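PDB 6OZU: eukaryotic translation initiation factor 4 gamma 5 from Trypanosoma cruzi, which probably serves as a scaffold in translation initiation, with a MIF4G domain that in related eIF4G proteins binds the RNA helicase eIF4A. Local coordinates for residues Y65-V70 and H145-E150; V204-M209 and N223-I228. All blocks are in the same frame, centred on the assembly; numbering follows the deposited sequence.

Contact 1: Y65-V70 and H145-E150; sequences YYVKLV and HGLVRE
His145 and Leu147 reach from the turn after helix 118-144 to one flank of helix 63-76, meeting Val67, Lys68 and Val70. The turn is a Schellman motif of the all-helical MIF4G domain. Its helix ends with Leu147 N bonded to Leu142 O and Gly146 N to Phe143 O, Gly146 supplying the positive phi.

His145 comes first and is held on two aspects of its ring. Over one face lies Val67 CG1, in a CH-pi contact 3.7 Å from the centroid of the His145 ring. Val67 CG1 is displaced toward the rim, and its nearest ring atom is His145 CG at 3.4 Å. The edge meets Lys68: NZ donates to His145 NE2 over 3.0 Å, lying only 3° out of the ring plane. The Lys68 chain runs extended until its last torsion, where a bend (chi4 66°) turns NZ back toward the imidazole, while CG also lies at the ring edge. With NE2 accepting from an ammonium group, the ring is probably neutral. A weak bond to Pro64 O gives the ammonium group a second anchor.

Past Gly146 the chain returns to the helix through Leu147. Leu147 CD1 touches Val67 CG1 at 3.7 Å, so this valine methyl is shared by the imidazole and the leucine. Leu142 and Phe138 of helix 118-144 extend this apolar patch, packing on Leu147 and Val67 respectively. Leu147 CD1 also approaches Val67 O at 3.5 Å. Nearly one turn further along helix 63-76, Leu147 CD1 lies 3.8 Å from Val70 CG1, and the second methyl, Leu147 CD2, comes to 4.0 Å from the same Val70 CG1.

Contact 2: V204-M209 and N223-I228; sequences VLEELM and NTVETI
Asn223 O is gripped twice by Thr227, on the helix whose Thr224, Val225 and Ile228 face Leu205 and Glu206. Thr227 OG1 donates to Asn223 O over 2.8 Å, adding to the regular helical bond from Thr227 N at 2.9 Å. The two donors come from opposite faces of the carbonyl plane, and the bond from OG1 ties the hydroxyl to its own helix. One residue earlier than Thr227, Glu226 OE2 receives Asn223 ND2 at 3.3 Å. The acceptor lies in the amide plane, but the donor stands above the carboxylate, and the N-H...O angle is 138°.

The side turned to helix 194-208 is mainly apolar. The two segments form an antiparallel pair of the kind that builds the HEAT-like helical stack of MIF4G domains, their axes 10.3 Å apart and their directions 160° from one another. Leu205 is the central side chain of the pair. Leu205 CD1 meets Thr224 CG2 at 3.5 Å, the two side chains crossing at about a right angle, and reaches Ile228 CD1 at 3.8 Å. Thr224 can offer this methyl because its OG1 is turned to its own helix, bonded to Leu220 O. Phe179, on Leu205, and Leu183, on Thr224 and Ile228, bring helix 173-186 against the same apolar cluster.

Leu205 CB, nearer the backbone, rests on Val225 CG2. Glu206 meets both Val225 methyls, nearest at CG1: a bend at the second torsion (chi2 -75°) swings the carboxylate across the valine, and Glu206 OE1 comes to 3.3 Å from Val225 CG1 and 3.7 Å from Val225 CG2.

From the N terminus, helix 63-76 enters contact 1 first. The chain then runs through the long helices 82-112 and 118-144 before the turn at 145-150 comes back to it, closing a loop of 74 residues, mostly helical. Contact 2 opens only afterwards and closes the much shorter excursion between helices 194-208 and 215-235. The two are thus in series, neither nested nor crossed, with centres about 23 Å apart. Helix 150-162 joins them: it starts at the end of contact 1 and packs on helix 194-208 of contact 2, where Glu150 CG lies 3.5 Å from Val204 CG2. There Glu150 and Glu207 bring like charges close together.

Contact 1: Y65-V70 and H145-E150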
# COMPACT_ATOMS: atom_id res chain seq x y z
N TYR A 65 9.70 1.50 -7.68
CA TYR A 65 10.75 2.49 -7.87
C TYR A 65 10.37 3.84 -7.27
O TYR A 65 11.25 4.51 -6.75
CB TYR A 65 11.17 2.63 -9.34
CG TYR A 65 11.66 1.33 -9.93
CD1 TYR A 65 12.92 0.82 -9.61
CD2 TYR A 65 10.85 0.58 -10.78
CE1 TYR A 65 13.36 -0.40 -10.12
CE2 TYR A 65 11.28 -0.64 -11.30
CZ TYR A 65 12.54 -1.12 -10.97
OH TYR A 65 12.96 -2.33 -11.47
N TYR A 66 9.08 4.23 -7.37
CA TYR A 66 8.53 5.47 -6.81
C TYR A 66 8.66 5.41 -5.31
O TYR A 66 9.11 6.37 -4.68
CB TYR A 66 7.04 5.65 -7.16
CG TYR A 66 6.69 5.67 -8.62
CD1 TYR A 66 7.61 6.13 -9.57
CD2 TYR A 66 5.45 5.26 -9.07
CE1 TYR A 66 7.29 6.17 -10.92
CE2 TYR A 66 5.13 5.24 -10.43
CZ TYR A 66 6.05 5.72 -11.35
OH TYR A 66 5.73 5.73 -12.69
N VAL A 67 8.27 4.25 -4.75
CA VAL A 67 8.30 3.93 -3.33
C VAL A 67 9.77 3.89 -2.84
O VAL A 67 10.04 4.40 -1.75
CB VAL A 67 7.46 2.64 -3.07
CG1 VAL A 67 7.74 2.04 -1.72
CG2 VAL A 67 5.97 2.93 -3.21
N LYS A 68 10.71 3.40 -3.67
CA LYS A 68 12.15 3.38 -3.35
C LYS A 68 12.79 4.79 -3.34
O LYS A 68 13.81 4.99 -2.68
CB LYS A 68 12.92 2.44 -4.29
CG LYS A 68 12.83 0.98 -3.88
CD LYS A 68 13.51 0.07 -4.88
CE LYS A 68 13.19 -1.37 -4.63
NZ LYS A 68 11.76 -1.67 -4.87
N LEU A 69 12.17 5.75 -4.07
CA LEU A 69 12.61 7.15 -4.13
C LEU A 69 12.20 7.86 -2.85
O LEU A 69 12.94 8.70 -2.36
CB LEU A 69 12.03 7.87 -5.37
CG LEU A 69 12.65 7.54 -6.73
CD1 LEU A 69 11.83 8.12 -7.86
CD2 LEU A 69 14.10 8.03 -6.83
N VAL A 70 11.02 7.49 -2.30
CA VAL A 70 10.46 8.03 -1.05
C VAL A 70 11.32 7.55 0.13
O VAL A 70 11.61 8.35 1.03
CB VAL A 70 8.95 7.71 -0.90
CG1 VAL A 70 8.40 8.22 0.44
CG2 VAL A 70 8.14 8.30 -2.05
N HIS A 145 8.34 -1.54 2.17
CA HIS A 145 9.38 -0.51 2.22
C HIS A 145 9.32 0.34 3.51
O HIS A 145 10.03 1.34 3.61
CB HIS A 145 9.32 0.36 0.96
CG HIS A 145 9.66 -0.38 -0.30
ND1 HIS A 145 8.93 -1.49 -0.71
CD2 HIS A 145 10.61 -0.12 -1.22
CE1 HIS A 145 9.49 -1.88 -1.85
NE2 HIS A 145 10.49 -1.09 -2.21
N GLY A 146 8.50 -0.09 4.48
CA GLY A 146 8.32 0.52 5.79
C GLY A 146 7.79 1.94 5.81
O GLY A 146 8.03 2.67 6.78
N LEU A 147 7.06 2.33 4.76
CA LEU A 147 6.50 3.68 4.58
C LEU A 147 5.06 3.87 5.09
O LEU A 147 4.57 5.00 5.04
CB LEU A 147 6.60 4.09 3.09
CG LEU A 147 7.99 4.27 2.54
CD1 LEU A 147 7.94 4.52 1.06
CD2 LEU A 147 8.73 5.40 3.27
N VAL A 148 4.38 2.81 5.52
CA VAL A 148 3.01 2.88 6.02
C VAL A 148 2.96 2.13 7.35
O VAL A 148 3.63 1.09 7.51
CB VAL A 148 1.94 2.41 5.00
CG1 VAL A 148 1.95 0.90 4.79
CG2 VAL A 148 0.56 2.88 5.39
N ARG A 149 2.17 2.66 8.29
CA ARG A 149 2.00 2.10 9.62
C ARG A 149 1.26 0.77 9.54
O ARG A 149 0.32 0.64 8.76
CB ARG A 149 1.21 3.08 10.53
CG ARG A 149 1.79 4.48 10.66
CD ARG A 149 0.71 5.49 11.04
NE ARG A 149 1.24 6.51 11.94
CZ ARG A 149 0.53 7.50 12.46
NH1 ARG A 149 -0.76 7.64 12.16
NH2 ARG A 149 1.10 8.38 13.27
N GLU A 150 1.64 -0.19 10.39
CA GLU A 150 1.01 -1.52 10.52
C GLU A 150 -0.51 -1.34 10.73
O GLU A 150 -1.30 -2.10 10.17
CB GLU A 150 1.65 -2.25 11.72
CG GLU A 150 1.79 -3.77 11.57
CD GLU A 150 2.28 -4.52 12.80
OE1 GLU A 150 3.49 -4.41 13.12
OE2 GLU A 150 1.47 -5.23 13.43

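Contact 2: V204-M209 and N223-I228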
# COMPACT_ATOMS: atom_id res chain seq x y z
N VAL A 204 -0.63 -8.70 11.82
CA VAL A 204 -1.84 -8.01 11.34
C VAL A 204 -2.96 -9.04 11.15
O VAL A 204 -4.08 -8.81 11.61
CB VAL A 204 -1.54 -7.19 10.05
CG1 VAL A 204 -2.82 -6.75 9.32
CG2 VAL A 204 -0.70 -5.99 10.38
N LEU A 205 -2.64 -10.18 10.52
CA LEU A 205 -3.60 -11.26 10.31
C LEU A 205 -4.02 -11.91 11.60
O LEU A 205 -5.16 -12.34 11.69
CB LEU A 205 -3.11 -12.30 9.28
CG LEU A 205 -2.66 -11.79 7.91
CD1 LEU A 205 -2.25 -12.94 7.05
CD2 LEU A 205 -3.75 -10.97 7.22
N GLU A 206 -3.13 -11.94 12.61
CA GLU A 206 -3.44 -12.50 13.94
C GLU A 206 -4.41 -11.58 14.68
O GLU A 206 -5.25 -12.08 15.42
CB GLU A 206 -2.17 -12.73 14.78
CG GLU A 206 -1.36 -13.95 14.39
CD GLU A 206 -1.91 -15.32 14.79
OE1 GLU A 206 -1.84 -16.24 13.95
OE2 GLU A 206 -2.41 -15.47 15.93
N GLU A 207 -4.30 -10.24 14.48
CA GLU A 207 -5.21 -9.25 15.05
C GLU A 207 -6.62 -9.38 14.50
O GLU A 207 -7.57 -9.36 15.28
CB GLU A 207 -4.70 -7.83 14.84
CG GLU A 207 -3.77 -7.39 15.94
CD GLU A 207 -3.25 -5.97 15.82
OE1 GLU A 207 -3.72 -5.09 16.58
OE2 GLU A 207 -2.36 -5.75 14.97
N LEU A 208 -6.76 -9.54 13.18
CA LEU A 208 -8.06 -9.75 12.52
C LEU A 208 -8.75 -11.01 13.07
O LEU A 208 -9.97 -11.09 13.08
CB LEU A 208 -7.88 -9.86 11.00
CG LEU A 208 -7.36 -8.62 10.28
CD1 LEU A 208 -6.73 -9.01 8.97
CD2 LEU A 208 -8.45 -7.59 10.08
N MET A 209 -7.96 -11.98 13.54
CA MET A 209 -8.45 -13.22 14.12
C MET A 209 -9.12 -13.02 15.47
O MET A 209 -9.83 -13.91 15.94
CB MET A 209 -7.28 -14.16 14.30
CG MET A 209 -6.99 -14.90 13.10
SD MET A 209 -6.36 -16.41 13.64
CE MET A 209 -7.82 -17.05 14.56
N ASN A 223 -5.19 -20.51 7.89
CA ASN A 223 -4.48 -21.18 6.79
C ASN A 223 -3.43 -20.25 6.17
O ASN A 223 -2.35 -20.72 5.81
CB ASN A 223 -5.42 -21.73 5.72
CG ASN A 223 -4.87 -22.92 4.98
OD1 ASN A 223 -5.13 -23.13 3.81
ND2 ASN A 223 -4.06 -23.70 5.66
N THR A 224 -3.74 -18.93 6.09
CA THR A 224 -2.86 -17.89 5.55
C THR A 224 -1.61 -17.74 6.44
O THR A 224 -0.48 -17.83 5.94
CB THR A 224 -3.64 -16.59 5.29
OG1 THR A 224 -4.65 -16.85 4.32
CG2 THR A 224 -2.77 -15.50 4.79
N VAL A 225 -1.81 -17.57 7.77
CA VAL A 225 -0.71 -17.49 8.75
C VAL A 225 0.13 -18.77 8.69
O VAL A 225 1.35 -18.70 8.70
CB VAL A 225 -1.23 -17.15 10.18
CG1 VAL A 225 -0.26 -17.52 11.30
CG2 VAL A 225 -1.70 -15.70 10.29
N GLU A 226 -0.52 -19.93 8.56
CA GLU A 226 0.13 -21.23 8.45
C GLU A 226 1.03 -21.33 7.21
O GLU A 226 2.15 -21.80 7.32
CB GLU A 226 -0.93 -22.33 8.46
CG GLU A 226 -0.43 -23.70 8.85
CD GLU A 226 -1.44 -24.83 8.75
OE1 GLU A 226 -1.03 -25.99 8.90
OE2 GLU A 226 -2.64 -24.55 8.51
N THR A 227 0.54 -20.88 6.03
CA THR A 227 1.29 -20.85 4.76
C THR A 227 2.46 -19.86 4.86
O THR A 227 3.55 -20.18 4.36
CB THR A 227 0.36 -20.53 3.59
OG1 THR A 227 -0.76 -21.41 3.64
CG2 THR A 227 1.05 -20.65 2.25
N ILE A 228 2.24 -18.67 5.48
CA ILE A 228 3.28 -17.66 5.73
C ILE A 228 4.42 -18.33 6.52
O ILE A 228 5.58 -18.15 6.16
CB ILE A 228 2.73 -16.40 6.49
CG1 ILE A 228 1.90 -15.52 5.54
CG2 ILE A 228 3.87 -15.57 7.15
CD1 ILE A 228 1.18 -14.30 6.19